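Local coordinates for protein ribonucleoside-diphosphate reductase, alpha chain (Actinobacillus ureae ATCC 25976, PDB 6DQX) that probably reduces ribonucleoside diphosphates to deoxyribonucleoside diphosphates, as the catalytic alpha subunit of a class Id ribonucleotide reductase, at residues Asn360-Ala363 / Gln368-Gln371. Residues are numbered along the deposited sequence; the frame is centred on the assembly and turned at random.
Sequences NNIA and QAMQ
A363 and A369 are tied to one another through the hydroxyl of S366, whose OG is hydrogen-bonded both to A363 O and to A369 N, so a single side-chain oxygen links the incoming loop to the first turn of helix 367-395. Directly across the contact the same carbonyl meets only carbon: A363 O lies 3.6 Å from A369 CB, a van der Waals approach. The main apolar piece is I362, whose CA-CA separation from A369 is 6.5 Å and whose side chain starts out toward the helix. Chi1 of -62° sets CG1 beside the backbone N and leaves CG2 anti to it; this methyl is the branch laid on the helix, 3.7 Å from A369 N and 4.0 Å from A369 CB. The loop is a short connection between two consecutive helices. Helix 353-359 closes in a Schellman motif: N361 has positive phi (54°), I362 N returns to L357 O and N361 N to Q358 O, and the chain then runs on extended through I362 and A363 before helix 367-395 begins. L357 touches both I362 and A369, extending the apolar patch onto the preceding helix within the barrel-domain family region. On the exposed flank, Q368 passes obliquely over I362. Its CB is 4.1 Å from I362 CG2; beyond CG the chain is extended, and chi3 of -5° swings the amide oxygen back to the CB side, leaving OE1 4.0 Å from I362 CG1. The loop also meets helix 488-493, where N361 touches V493 and A363 touches E492.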
ATOM      1  N   ASN A 360       3.929 -47.947  16.677  1.00 18.44           N
ATOM      2  CA  ASN A 360       3.339 -48.757  17.757  1.00 20.05           C
ATOM      3  C   ASN A 360       2.154 -49.609  17.349  1.00 19.11           C
ATOM      4  O   ASN A 360       1.479 -50.181  18.210  1.00 19.16           O
ATOM      5  CB  ASN A 360       2.977 -47.828  18.920  1.00 20.14           C
ATOM      6  CG  ASN A 360       4.203 -47.343  19.639  1.00 22.14           C
ATOM      7  OD1 ASN A 360       4.697 -48.027  20.539  1.00 24.05           O
ATOM      8  ND2 ASN A 360       4.740 -46.182  19.229  1.00 19.96           N
ATOM      9  N   ASN A 361       1.931 -49.740  16.047  1.00 19.75           N
ATOM     10  CA  ASN A 361       0.835 -50.495  15.494  1.00 20.48           C
ATOM     11  C   ASN A 361      -0.535 -50.072  16.041  1.00 20.07           C
ATOM     12  O   ASN A 361      -1.389 -50.894  16.353  1.00 20.09           O
ATOM     13  CB  ASN A 361       1.081 -51.993  15.709  1.00 23.76           C
ATOM     14  CG  ASN A 361       0.264 -52.838  14.768  1.00 26.44           C
ATOM     15  OD1 ASN A 361       0.148 -52.515  13.587  1.00 28.89           O
ATOM     16  ND2 ASN A 361      -0.304 -53.927  15.276  1.00 31.30           N
ATOM     17  N   ILE A 362      -0.738 -48.764  16.136  1.00 17.96           N
ATOM     18  CA  ILE A 362      -1.983 -48.185  16.648  1.00 17.56           C
ATOM     19  C   ILE A 362      -2.658 -47.483  15.495  1.00 18.00           C
ATOM     20  O   ILE A 362      -2.016 -46.683  14.786  1.00 16.44           O
ATOM     21  CB  ILE A 362      -1.729 -47.158  17.778  1.00 17.54           C
ATOM     22  CG1 ILE A 362      -1.060 -47.826  18.985  1.00 18.30           C
ATOM     23  CG2 ILE A 362      -3.017 -46.456  18.173  1.00 17.02           C
ATOM     24  CD1 ILE A 362      -0.453 -46.894  20.021  1.00 18.24           C
ATOM     25  N   ALA A 363      -3.953 -47.751  15.330  1.00 17.72           N
ATOM     26  CA  ALA A 363      -4.756 -47.070  14.325  1.00 17.57           C
ATOM     27  C   ALA A 363      -5.035 -45.626  14.748  1.00 17.83           C
ATOM     28  O   ALA A 363      -5.279 -45.331  15.932  1.00 16.05           O
ATOM     29  CB  ALA A 363      -6.052 -47.809  14.099  1.00 18.77           C
ATOM     30  N   GLN A 368      -6.813 -46.367  21.925  1.00 16.58           N
ATOM     31  CA  GLN A 368      -5.395 -46.349  22.289  1.00 18.03           C
ATOM     32  C   GLN A 368      -4.688 -45.074  21.788  1.00 16.12           C
ATOM     33  O   GLN A 368      -3.852 -44.505  22.507  1.00 15.04           O
ATOM     34  CB  GLN A 368      -4.651 -47.584  21.802  1.00 21.25           C
ATOM     35  CG  GLN A 368      -4.973 -48.837  22.606  1.00 25.81           C
ATOM     36  CD  GLN A 368      -4.377 -50.107  22.003  1.00 29.00           C
ATOM     37  OE1 GLN A 368      -3.780 -50.089  20.911  1.00 32.64           O
ATOM     38  NE2 GLN A 368      -4.500 -51.219  22.736  1.00 33.81           N
ATOM     39  N   ALA A 369      -5.047 -44.626  20.595  1.00 15.34           N
ATOM     40  CA  ALA A 369      -4.542 -43.306  20.089  1.00 15.52           C
ATOM     41  C   ALA A 369      -4.920 -42.166  21.029  1.00 15.39           C
ATOM     42  O   ALA A 369      -4.082 -41.331  21.374  1.00 15.56           O
ATOM     43  CB  ALA A 369      -5.087 -43.026  18.709  1.00 15.72           C
ATOM     44  N   MET A 370      -6.174 -42.159  21.485  1.00 15.83           N
ATOM     45  CA  MET A 370      -6.620 -41.144  22.426  1.00 16.53           C
ATOM     46  C   MET A 370      -5.835 -41.192  23.729  1.00 15.92           C
ATOM     47  O   MET A 370      -5.490 -40.152  24.276  1.00 14.45           O
ATOM     48  CB  MET A 370      -8.110 -41.248  22.695  1.00 19.83           C
ATOM     49  CG  MET A 370      -8.955 -40.992  21.471  1.00 24.11           C
ATOM     50  SD  MET A 370     -10.665 -40.713  21.887  1.00 31.19           S
ATOM     51  CE  MET A 370     -10.615 -39.024  22.468  1.00 32.39           C
ATOM     52  N   GLN A 371      -5.519 -42.399  24.225  1.00 14.95           N
ATOM     53  CA  GLN A 371      -4.659 -42.498  25.409  1.00 15.40           C
ATOM     54  C   GLN A 371      -3.291 -41.886  25.217  1.00 14.94           C
ATOM     55  O   GLN A 371      -2.783 -41.187  26.101  1.00 14.24           O
ATOM     56  CB  GLN A 371      -4.478 -43.952  25.849  1.00 16.26           C
ATOM     57  CG  GLN A 371      -5.790 -44.577  26.235  1.00 17.43           C
ATOM     58  CD  GLN A 371      -5.590 -46.004  26.700  1.00 19.62           C
ATOM     59  OE1 GLN A 371      -4.962 -46.812  25.998  1.00 21.17           O
ATOM     60  NE2 GLN A 371      -6.065 -46.312  27.916  1.00 21.74           N
TER